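Local coordinates for protein-glutamine gamma-glutamyltransferase 2 (Pagrus major, PDB 1G0D) that catalyses cross-linking of proteins by joining peptide-bound glutamine to lysine or other primary amines, probably in a calcium-dependent manner, at residues A[425-429]-A[430-434]; A[148-151]-A[152-156]; A[278-281]-A[282-286]. One frame throughout, in Å; residues are numbered along the deposited sequence.

Contact 1 of 3, residues A[425-429]-A[430-434]; sequences TKSVY and GNHRE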
ATOM      1  N   THR A 425       2.819   7.575  -7.273  1.00 11.29           N
ATOM      2  CA  THR A 425       2.099   6.334  -7.463  1.00 11.16           C
ATOM      3  C   THR A 425       2.683   5.757  -8.746  1.00 13.79           C
ATOM      4  O   THR A 425       3.281   6.482  -9.536  1.00 17.72           O
ATOM      5  CB  THR A 425       0.586   6.540  -7.589  1.00 12.14           C
ATOM      6  OG1 THR A 425      -0.064   5.279  -7.436  1.00 18.90           O
ATOM      7  CG2 THR A 425       0.201   7.097  -8.955  1.00 11.04           C
ATOM      8  N   LYS A 426       2.546   4.453  -8.949  1.00 20.34           N
ATOM      9  CA  LYS A 426       3.084   3.839 -10.170  1.00 20.45           C
ATOM     10  C   LYS A 426       2.304   4.251 -11.425  1.00 20.47           C
ATOM     11  O   LYS A 426       1.088   4.444 -11.408  1.00 17.36           O
ATOM     12  CB  LYS A 426       3.092   2.296 -10.068  1.00 17.62           C
ATOM     13  CG  LYS A 426       3.599   1.565 -11.328  1.00 10.95           C
ATOM     14  CD  LYS A 426       3.571   0.054 -11.180  1.00 14.36           C
ATOM     15  CE  LYS A 426       3.609  -0.657 -12.533  1.00 12.06           C
ATOM     16  NZ  LYS A 426       2.574  -0.112 -13.454  1.00 15.58           N
ATOM     17  N   SER A 427       3.045   4.360 -12.515  1.00 20.56           N
ATOM     18  CA  SER A 427       2.494   4.723 -13.783  1.00 19.30           C
ATOM     19  C   SER A 427       1.733   3.568 -14.431  1.00 19.39           C
ATOM     20  O   SER A 427       2.121   2.409 -14.329  1.00 15.38           O
ATOM     21  CB  SER A 427       3.616   5.128 -14.697  1.00 19.27           C
ATOM     22  OG  SER A 427       3.075   5.277 -15.984  1.00 32.63           O
ATOM     23  N   VAL A 428       0.659   3.910 -15.137  1.00 18.89           N
ATOM     24  CA  VAL A 428      -0.147   2.928 -15.798  1.00 19.39           C
ATOM     25  C   VAL A 428       0.592   2.241 -16.925  1.00 22.06           C
ATOM     26  O   VAL A 428       0.257   1.114 -17.321  1.00 24.25           O
ATOM     27  CB  VAL A 428      -1.398   3.563 -16.373  1.00 16.34           C
ATOM     28  CG1 VAL A 428      -2.069   2.595 -17.311  1.00 19.67           C
ATOM     29  CG2 VAL A 428      -2.327   3.924 -15.257  1.00 14.43           C
ATOM     30  N   TYR A 429       1.585   2.913 -17.463  1.00 23.98           N
ATOM     31  CA  TYR A 429       2.326   2.318 -18.552  1.00 29.35           C
ATOM     32  C   TYR A 429       3.781   2.454 -18.231  1.00 32.62           C
ATOM     33  O   TYR A 429       4.330   3.541 -18.273  1.00 34.63           O
ATOM     34  CB  TYR A 429       2.001   3.019 -19.864  1.00 33.04           C
ATOM     35  CG  TYR A 429       0.677   2.614 -20.443  1.00 33.49           C
ATOM     36  CD1 TYR A 429       0.231   1.284 -20.362  1.00 33.75           C
ATOM     37  CD2 TYR A 429      -0.150   3.557 -21.040  1.00 34.11           C
ATOM     38  CE1 TYR A 429      -1.020   0.902 -20.860  1.00 34.24           C
ATOM     39  CE2 TYR A 429      -1.404   3.191 -21.543  1.00 40.74           C
ATOM     40  CZ  TYR A 429      -1.832   1.864 -21.444  1.00 38.29           C
ATOM     41  OH  TYR A 429      -3.086   1.545 -21.911  1.00 43.55           O
ATOM     42  N   GLY A 430       4.413   1.333 -17.941  1.00 37.23           N
ATOM     43  CA  GLY A 430       5.807   1.368 -17.569  1.00 40.34           C
ATOM     44  C   GLY A 430       5.816   1.302 -16.058  1.00 40.42           C
ATOM     45  O   GLY A 430       4.759   1.237 -15.406  1.00 41.01           O
ATOM     46  N   ASN A 431       7.006   1.319 -15.485  1.00 42.34           N
ATOM     47  CA  ASN A 431       7.100   1.249 -14.042  1.00 44.68           C
ATOM     48  C   ASN A 431       7.631   2.569 -13.517  1.00 43.03           C
ATOM     49  O   ASN A 431       8.301   2.629 -12.476  1.00 44.14           O
ATOM     50  CB  ASN A 431       7.967   0.037 -13.633  1.00 49.08           C
ATOM     51  CG  ASN A 431       7.236  -1.323 -13.875  1.00 53.46           C
ATOM     52  OD1 ASN A 431       6.917  -1.677 -15.022  1.00 54.65           O
ATOM     53  ND2 ASN A 431       6.958  -2.068 -12.795  1.00 53.08           N
ATOM     54  N   HIS A 432       7.280   3.630 -14.249  1.00 41.72           N
ATOM     55  CA  HIS A 432       7.678   4.991 -13.916  1.00 37.38           C
ATOM     56  C   HIS A 432       6.847   5.532 -12.775  1.00 31.05           C
ATOM     57  O   HIS A 432       5.739   5.075 -12.512  1.00 27.83           O
ATOM     58  CB  HIS A 432       7.528   5.959 -15.102  1.00 45.61           C
ATOM     59  CG  HIS A 432       7.497   5.302 -16.450  1.00 57.72           C
ATOM     60  ND1 HIS A 432       6.687   5.748 -17.475  1.00 61.25           N
ATOM     61  CD2 HIS A 432       8.209   4.266 -16.961  1.00 63.34           C
ATOM     62  CE1 HIS A 432       6.899   5.017 -18.558  1.00 65.97           C
ATOM     63  NE2 HIS A 432       7.819   4.110 -18.272  1.00 66.29           N
ATOM     64  N   ARG A 433       7.420   6.529 -12.115  1.00 27.86           N
ATOM     65  CA  ARG A 433       6.827   7.209 -10.979  1.00 22.42           C
ATOM     66  C   ARG A 433       5.990   8.295 -11.589  1.00 20.51           C
ATOM     67  O   ARG A 433       6.432   9.027 -12.475  1.00 18.35           O
ATOM     68  CB  ARG A 433       7.938   7.804 -10.077  1.00 22.77           C
ATOM     69  CG  ARG A 433       7.543   8.824  -8.989  1.00 18.52           C
ATOM     70  CD  ARG A 433       8.786   9.487  -8.315  1.00 20.07           C
ATOM     71  NE  ARG A 433       9.061  10.838  -8.818  1.00 15.67           N
ATOM     72  CZ  ARG A 433       8.291  11.906  -8.576  1.00 26.09           C
ATOM     73  NH1 ARG A 433       7.192  11.792  -7.833  1.00 24.97           N
ATOM     74  NH2 ARG A 433       8.585  13.100  -9.102  1.00 26.67           N
ATOM     75  N   GLU A 434       4.761   8.367 -11.122  1.00 18.47           N
ATOM     76  CA  GLU A 434       3.835   9.358 -11.590  1.00 18.61           C
ATOM     77  C   GLU A 434       3.650  10.351 -10.468  1.00 16.79           C
ATOM     78  O   GLU A 434       3.138   9.990  -9.415  1.00 18.54           O
ATOM     79  CB  GLU A 434       2.523   8.667 -11.903  1.00 20.55           C
ATOM     80  CG  GLU A 434       1.301   9.494 -11.675  1.00 33.66           C
ATOM     81  CD  GLU A 434       0.515   9.633 -12.945  1.00 40.76           C
ATOM     82  OE1 GLU A 434      -0.748   9.712 -12.891  1.00 43.86           O
ATOM     83  OE2 GLU A 434       1.200   9.656 -14.001  1.00 45.12           O
TER
HETATM   84  O   HOH W   1       0.047   6.993 -15.452  1.00 27.20           O
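Thr425 and Glu434 form the hydrogen-bonded antiparallel pair of a short beta hairpin, strands 424-426 and 433-435. Glu434 N donates to Thr425 O at 2.9 Å, and Thr425 N returns a bond to Glu434 O at 3.2 Å. Thr425 CG2 and Glu434 CG lie side by side, 3.8 Å apart; Glu434 is, by similarity, a calcium ligand. Further round, Ser427 N reaches His432 O at 2.8 Å. Lys426 leaves the backbone pointing away from the other strand, but its otherwise extended chain bends at the last torsion (chi4 -51°) and brings NZ back to the loop. There NZ donates to Ser427 O at 2.7 Å and to Gly430 O at 3.2 Å, while CE passes Asn431 ND2 at 3.6 Å. Glu153 of helix 148-156 adds a salt bridge to the same ammonium. A methionine in place of Lys426 would probably leave both carbonyls and Glu153 without their shared donor, letting the loop shift. Tyr429 O sits over one face of the His432 ring. Ser427 O and Gly430 O, both acceptors, stand only 3.1 Å apart, so the ammonium that both oxygens accept from probably offsets their mutual repulsion.

Contact 2 of 3, residues A[148-151]-A[152-156]; sequences ESKL and QEYVM. With SO4 (sulfate ion), chain B.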
ATOM      1  N   GLU A 148     -10.648   1.325 -19.516  1.00 15.72           N
ATOM      2  CA  GLU A 148     -10.151  -0.037 -19.397  1.00 15.27           C
ATOM      3  C   GLU A 148      -8.681  -0.123 -19.159  1.00 14.21           C
ATOM      4  O   GLU A 148      -8.215  -1.093 -18.571  1.00 15.86           O
ATOM      5  CB  GLU A 148     -10.490  -0.848 -20.662  1.00 13.41           C
ATOM      6  CG  GLU A 148     -11.912  -1.256 -20.755  1.00 15.38           C
ATOM      7  CD  GLU A 148     -12.074  -2.539 -21.530  1.00 21.63           C
ATOM      8  OE1 GLU A 148     -11.222  -2.730 -22.434  1.00 15.66           O
ATOM      9  OE2 GLU A 148     -13.038  -3.320 -21.236  1.00 20.00           O
ATOM     10  N   SER A 149      -7.932   0.855 -19.635  1.00 13.41           N
ATOM     11  CA  SER A 149      -6.491   0.790 -19.426  1.00 17.20           C
ATOM     12  C   SER A 149      -6.061   1.044 -17.958  1.00 17.54           C
ATOM     13  O   SER A 149      -4.995   0.602 -17.503  1.00 18.10           O
ATOM     14  CB  SER A 149      -5.808   1.784 -20.335  1.00 16.79           C
ATOM     15  OG  SER A 149      -5.580   3.001 -19.658  1.00 26.15           O
ATOM     16  N   LYS A 150      -6.900   1.751 -17.213  1.00 17.03           N
ATOM     17  CA  LYS A 150      -6.582   2.051 -15.835  1.00 14.20           C
ATOM     18  C   LYS A 150      -7.074   0.949 -14.937  1.00 12.93           C
ATOM     19  O   LYS A 150      -6.563   0.768 -13.847  1.00 12.52           O
ATOM     20  CB  LYS A 150      -7.221   3.360 -15.437  1.00 15.46           C
ATOM     21  CG  LYS A 150      -6.653   4.515 -16.168  1.00 10.42           C
ATOM     22  CD  LYS A 150      -7.123   5.750 -15.541  1.00  9.49           C
ATOM     23  CE  LYS A 150      -6.865   6.888 -16.476  1.00 14.47           C
ATOM     24  NZ  LYS A 150      -7.229   8.142 -15.754  1.00 26.43           N
ATOM     25  N   LEU A 151      -8.086   0.220 -15.387  1.00 14.15           N
ATOM     26  CA  LEU A 151      -8.613  -0.886 -14.593  1.00 13.73           C
ATOM     27  C   LEU A 151      -7.623  -2.048 -14.661  1.00 14.97           C
ATOM     28  O   LEU A 151      -7.521  -2.867 -13.753  1.00 17.26           O
ATOM     29  CB  LEU A 151      -9.992  -1.306 -15.111  1.00  8.85           C
ATOM     30  CG  LEU A 151     -11.121  -0.414 -14.593  1.00  5.90           C
ATOM     31  CD1 LEU A 151     -12.425  -0.715 -15.322  1.00  6.40           C
ATOM     32  CD2 LEU A 151     -11.270  -0.634 -13.118  1.00  4.79           C
ATOM     33  N   GLN A 152      -6.863  -2.096 -15.743  1.00 16.07           N
ATOM     34  CA  GLN A 152      -5.873  -3.150 -15.933  1.00 14.12           C
ATOM     35  C   GLN A 152      -4.747  -3.007 -14.936  1.00 13.92           C
ATOM     36  O   GLN A 152      -4.193  -4.002 -14.463  1.00 13.62           O
ATOM     37  CB  GLN A 152      -5.321  -3.072 -17.351  1.00 13.97           C
ATOM     38  CG  GLN A 152      -4.302  -4.100 -17.652  1.00 20.28           C
ATOM     39  CD  GLN A 152      -4.778  -5.482 -17.289  1.00 29.89           C
ATOM     40  OE1 GLN A 152      -5.928  -5.866 -17.622  1.00 26.83           O
ATOM     41  NE2 GLN A 152      -3.904  -6.251 -16.597  1.00 26.60           N
ATOM     42  N   GLU A 153      -4.398  -1.754 -14.638  1.00 14.05           N
ATOM     43  CA  GLU A 153      -3.343  -1.464 -13.683  1.00 13.81           C
ATOM     44  C   GLU A 153      -3.879  -1.468 -12.263  1.00 15.54           C
ATOM     45  O   GLU A 153      -3.335  -2.131 -11.384  1.00 15.73           O
ATOM     46  CB  GLU A 153      -2.734  -0.095 -13.959  1.00 13.80           C
ATOM     47  CG  GLU A 153      -1.726   0.361 -12.889  1.00 16.22           C
ATOM     48  CD  GLU A 153      -0.463  -0.512 -12.817  1.00 21.55           C
ATOM     49  OE1 GLU A 153      -0.217  -1.293 -13.761  1.00 25.05           O
ATOM     50  OE2 GLU A 153       0.292  -0.424 -11.816  1.00 26.38           O
ATOM     51  N   TYR A 154      -4.971  -0.741 -12.055  1.00 13.50           N
ATOM     52  CA  TYR A 154      -5.571  -0.625 -10.738  1.00 10.39           C
ATOM     53  C   TYR A 154      -6.421  -1.780 -10.217  1.00 10.24           C
ATOM     54  O   TYR A 154      -6.817  -1.754  -9.058  1.00 13.80           O
ATOM     55  CB  TYR A 154      -6.355   0.663 -10.671  1.00  7.46           C
ATOM     56  CG  TYR A 154      -5.545   1.843 -11.116  1.00  7.19           C
ATOM     57  CD1 TYR A 154      -4.204   1.966 -10.725  1.00  2.00           C
ATOM     58  CD2 TYR A 154      -6.116   2.848 -11.911  1.00  5.77           C
ATOM     59  CE1 TYR A 154      -3.457   3.053 -11.106  1.00  4.14           C
ATOM     60  CE2 TYR A 154      -5.378   3.953 -12.305  1.00  3.96           C
ATOM     61  CZ  TYR A 154      -4.049   4.047 -11.892  1.00  8.40           C
ATOM     62  OH  TYR A 154      -3.329   5.164 -12.217  1.00 13.62           O
ATOM     63  N   VAL A 155      -6.733  -2.766 -11.055  1.00 10.01           N
ATOM     64  CA  VAL A 155      -7.481  -3.948 -10.593  1.00 10.36           C
ATOM     65  C   VAL A 155      -6.757  -5.215 -11.031  1.00  9.96           C
ATOM     66  O   VAL A 155      -6.430  -6.067 -10.220  1.00 15.67           O
ATOM     67  CB  VAL A 155      -8.933  -4.100 -11.141  1.00  9.58           C
ATOM     68  CG1 VAL A 155      -9.500  -5.447 -10.668  1.00  3.96           C
ATOM     69  CG2 VAL A 155      -9.825  -3.016 -10.640  1.00  9.25           C
ATOM     70  N   MET A 156      -6.468  -5.325 -12.311  1.00 10.62           N
ATOM     71  CA  MET A 156      -5.836  -6.522 -12.834  1.00  9.20           C
ATOM     72  C   MET A 156      -4.350  -6.720 -12.682  1.00  8.98           C
ATOM     73  O   MET A 156      -3.882  -7.841 -12.727  1.00 13.30           O
ATOM     74  CB  MET A 156      -6.233  -6.660 -14.294  1.00  8.68           C
ATOM     75  CG  MET A 156      -7.749  -6.765 -14.437  1.00  7.61           C
ATOM     76  SD  MET A 156      -8.227  -8.350 -13.867  1.00 13.10           S
ATOM     77  CE  MET A 156      -9.699  -8.016 -13.237  1.00 13.59           C
TER
HETATM   78  S   SO4 B 696      -5.770   9.720 -12.327  1.00 45.50           S
HETATM   79  O1  SO4 B 696      -6.274  10.504 -11.303  1.00 41.06           O
HETATM   80  O2  SO4 B 696      -6.612   8.593 -12.465  1.00 37.14           O
HETATM   81  O3  SO4 B 696      -5.993  10.520 -13.445  1.00 41.68           O
HETATM   82  O4  SO4 B 696      -4.363   9.504 -12.134  1.00 34.50           O
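The Tyr154 ring has the aliphatic chain of Lys150 beside it, the two side chains pointing the same way, with Lys150 CB 3.7 Å from Tyr154 CE2. Glu153 CB stands over one face of the ring, offset toward the rim, and Trp351 meets the tyrosine edge-to-face. Beyond CG the Lys150 chain stays extended (chi2 -169°), which carries its ammonium group out to a sulfate, probably from the crystallisation liquor; the bond from NZ to sulfate O2 is weak, at 3.4 Å. Arg291 and Trp351 also hold this anion. The Tyr154 side chain comes to about 5 Å from that of Glu434, a calcium ligand by similarity. Lys150 and Tyr154 both stand on helix 148-156, the first helix after the strands of the N-terminal beta-sandwich. Its opening turn is an ordinary one, Gln152 N bonding to Glu148 O at 3.3 Å. Further on, a wider pi-type turn appears, and Leu151 O accepts twice. Met156 N, five residues on, lies in the carbonyl plane of Leu151 O at 3.0 Å with a fairly straight bond (163°); Val155 N, 2.8 Å from Leu151 O, approaches from above that plane and at a more bent 131°. Leu151 and Val155 also run side by side as apolar neighbours, Leu151 CD2 touching Val155 CG2 at 3.7 Å, and Leu151, buried, also packs on Pro136 and Trp137. Glu153, bent at its second torsion, leads its carboxylate away from residues 148-151, and OE1 takes a hydrogen bond from Asn157 ND2.

Contact 3 of 3, residues A[278-281]-A[282-286]; sequences VACT and VLRCL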
ATOM      1  N   VAL A 278      -0.616  -4.461   1.484  1.00 13.62           N
ATOM      2  CA  VAL A 278      -1.566  -5.538   1.822  1.00  6.95           C
ATOM      3  C   VAL A 278      -3.009  -5.038   1.611  1.00 12.57           C
ATOM      4  O   VAL A 278      -3.891  -5.801   1.243  1.00 16.30           O
ATOM      5  CB  VAL A 278      -1.367  -6.005   3.294  1.00  8.08           C
ATOM      6  CG1 VAL A 278      -2.471  -6.918   3.748  1.00  5.45           C
ATOM      7  CG2 VAL A 278      -0.070  -6.700   3.429  1.00  3.58           C
ATOM      8  N   ALA A 279      -3.270  -3.753   1.834  1.00 17.70           N
ATOM      9  CA  ALA A 279      -4.631  -3.203   1.627  1.00 16.78           C
ATOM     10  C   ALA A 279      -4.908  -3.251   0.144  1.00 18.99           C
ATOM     11  O   ALA A 279      -6.005  -3.605  -0.274  1.00 23.92           O
ATOM     12  CB  ALA A 279      -4.749  -1.716   2.120  1.00 15.87           C
ATOM     13  N   CYS A 280      -3.904  -2.877  -0.646  1.00 15.31           N
ATOM     14  CA  CYS A 280      -4.034  -2.894  -2.083  1.00 12.82           C
ATOM     15  C   CYS A 280      -4.351  -4.270  -2.606  1.00 11.37           C
ATOM     16  O   CYS A 280      -5.214  -4.393  -3.441  1.00 18.55           O
ATOM     17  CB  CYS A 280      -2.755  -2.437  -2.738  1.00 13.91           C
ATOM     18  SG  CYS A 280      -2.908  -2.102  -4.481  1.00 14.24           S
ATOM     19  N   THR A 281      -3.662  -5.298  -2.128  1.00 12.55           N
ATOM     20  CA  THR A 281      -3.880  -6.680  -2.596  1.00  9.27           C
ATOM     21  C   THR A 281      -5.305  -7.145  -2.388  1.00 12.65           C
ATOM     22  O   THR A 281      -5.894  -7.798  -3.239  1.00 15.11           O
ATOM     23  CB  THR A 281      -2.991  -7.683  -1.845  1.00  8.20           C
ATOM     24  OG1 THR A 281      -1.716  -7.781  -2.485  1.00  9.76           O
ATOM     25  CG2 THR A 281      -3.594  -9.039  -1.873  1.00  4.04           C
ATOM     26  N   VAL A 282      -5.855  -6.817  -1.232  1.00 13.20           N
ATOM     27  CA  VAL A 282      -7.195  -7.239  -0.897  1.00 14.07           C
ATOM     28  C   VAL A 282      -8.294  -6.454  -1.616  1.00 14.80           C
ATOM     29  O   VAL A 282      -9.262  -7.031  -2.073  1.00 20.17           O
ATOM     30  CB  VAL A 282      -7.411  -7.166   0.674  1.00 14.93           C
ATOM     31  CG1 VAL A 282      -8.879  -7.493   1.025  1.00 15.58           C
ATOM     32  CG2 VAL A 282      -6.448  -8.160   1.386  1.00 10.00           C
ATOM     33  N   LEU A 283      -8.163  -5.144  -1.712  1.00 13.52           N
ATOM     34  CA  LEU A 283      -9.195  -4.364  -2.372  1.00 10.14           C
ATOM     35  C   LEU A 283      -9.137  -4.678  -3.898  1.00 12.69           C
ATOM     36  O   LEU A 283     -10.163  -4.921  -4.550  1.00 13.75           O
ATOM     37  CB  LEU A 283      -8.990  -2.880  -2.024  1.00  6.86           C
ATOM     38  CG  LEU A 283      -9.149  -2.587  -0.515  1.00  7.42           C
ATOM     39  CD1 LEU A 283      -8.497  -1.278  -0.185  1.00  2.00           C
ATOM     40  CD2 LEU A 283     -10.616  -2.551  -0.108  1.00  2.00           C
ATOM     41  N   ARG A 284      -7.938  -4.722  -4.466  1.00 13.18           N
ATOM     42  CA  ARG A 284      -7.827  -5.085  -5.874  1.00 10.86           C
ATOM     43  C   ARG A 284      -8.526  -6.446  -6.035  1.00 12.88           C
ATOM     44  O   ARG A 284      -9.390  -6.597  -6.868  1.00 18.05           O
ATOM     45  CB  ARG A 284      -6.365  -5.156  -6.288  1.00  2.00           C
ATOM     46  CG  ARG A 284      -5.902  -3.853  -6.847  1.00  2.00           C
ATOM     47  CD  ARG A 284      -4.556  -3.936  -7.522  1.00  2.00           C
ATOM     48  NE  ARG A 284      -3.997  -2.583  -7.664  1.00  3.51           N
ATOM     49  CZ  ARG A 284      -2.873  -2.307  -8.314  1.00  4.49           C
ATOM     50  NH1 ARG A 284      -2.191  -3.293  -8.879  1.00  3.64           N
ATOM     51  NH2 ARG A 284      -2.429  -1.057  -8.425  1.00  2.00           N
ATOM     52  N   CYS A 285      -8.198  -7.427  -5.198  1.00 17.93           N
ATOM     53  CA  CYS A 285      -8.853  -8.743  -5.275  1.00 15.23           C
ATOM     54  C   CYS A 285     -10.379  -8.670  -5.207  1.00 15.22           C
ATOM     55  O   CYS A 285     -11.046  -9.326  -5.974  1.00 21.03           O
ATOM     56  CB  CYS A 285      -8.374  -9.667  -4.157  1.00 12.20           C
ATOM     57  SG  CYS A 285      -8.795 -11.423  -4.406  1.00 14.26           S
ATOM     58  N   LEU A 286     -10.945  -7.892  -4.296  1.00 14.38           N
ATOM     59  CA  LEU A 286     -12.397  -7.823  -4.201  1.00  9.12           C
ATOM     60  C   LEU A 286     -12.981  -7.038  -5.358  1.00  9.46           C
ATOM     61  O   LEU A 286     -14.192  -7.048  -5.570  1.00 10.82           O
ATOM     62  CB  LEU A 286     -12.829  -7.201  -2.868  1.00  4.23           C
ATOM     63  CG  LEU A 286     -12.415  -8.028  -1.647  1.00 10.08           C
ATOM     64  CD1 LEU A 286     -13.080  -7.496  -0.382  1.00  7.84           C
ATOM     65  CD2 LEU A 286     -12.801  -9.471  -1.832  1.00  7.26           C
TER
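Cys280 and Arg284 meet one turn apart on helix 272-286, the buried helix of the papain-like catalytic core that starts at the active-site Cys272. The backbone supplies the regular bonds of an alpha helix: Leu283 N to Ala279 O at 3.0 Å, Arg284 N to Cys280 O at 2.9 Å and Cys285 N to Thr281 O, with a weak one from Val282 N to Val278 O. The first of these is nearly straight at 168°.

Apolar contact between neighbouring turns is modest: the methyl groups Ala279 CB and Leu283 CD1 stay 4.4 Å apart. Two side-chain carbons sit instead against carbonyl oxygens of the preceding turn, Leu283 CG 3.3 Å from Ala279 O and Val282 CG2 against Val278 O. More of the covering comes from outside: Val278, Thr281 and Val282 pack on Leu256 of helix 253-261, and Cys285 and Leu286 on Cys188 of helix 184-193. The side chain of Ala279 is about 8 Å from that of the active-site Asp355.

Polar side chains find their partners beyond the helix. Thr281 OG1 hydrogen-bonds to Tyr177 O. The buried Arg284 uses NH2 for Thr290 O and NH1 for Asn157 O, so backbone carbonyls on separate pieces of chain fix the plane of its guanidinium and probably help to stabilise its buried charge. The chain that delivers this group is straight from CG to NE.

The last kind of contact is between sulfur and guanidinium. Cys280 SG, placed opposite its own backbone N (chi1 -168°), lies over one face of the Arg284 guanidinium, 3.4 Å from Arg284 NE and 3.8 Å from Arg284 CZ.

Contact 3 is core, every touching residue buried; contact 2 is partly buried, and contact 1 is a surface hairpin. Contacts 2 and 3 are both helical turns, but contact 2 has a wider turn and a side chain reaching a sulfate, whereas contact 3 is regular and its arginine points into protein. In contact 1 a lysine ammonium serves loop carbonyls instead. Helix 148-156 is the middle element: the Lys426-Glu153 salt bridge ties the hairpin to it, and Val428 and Tyr429 pack on Tyr154 and Ser149, while Arg284 of contact 3 lies against the backbone of residues 153-155. Contacts 1 and 3 do not touch, their nearest atoms being about 7 Å apart.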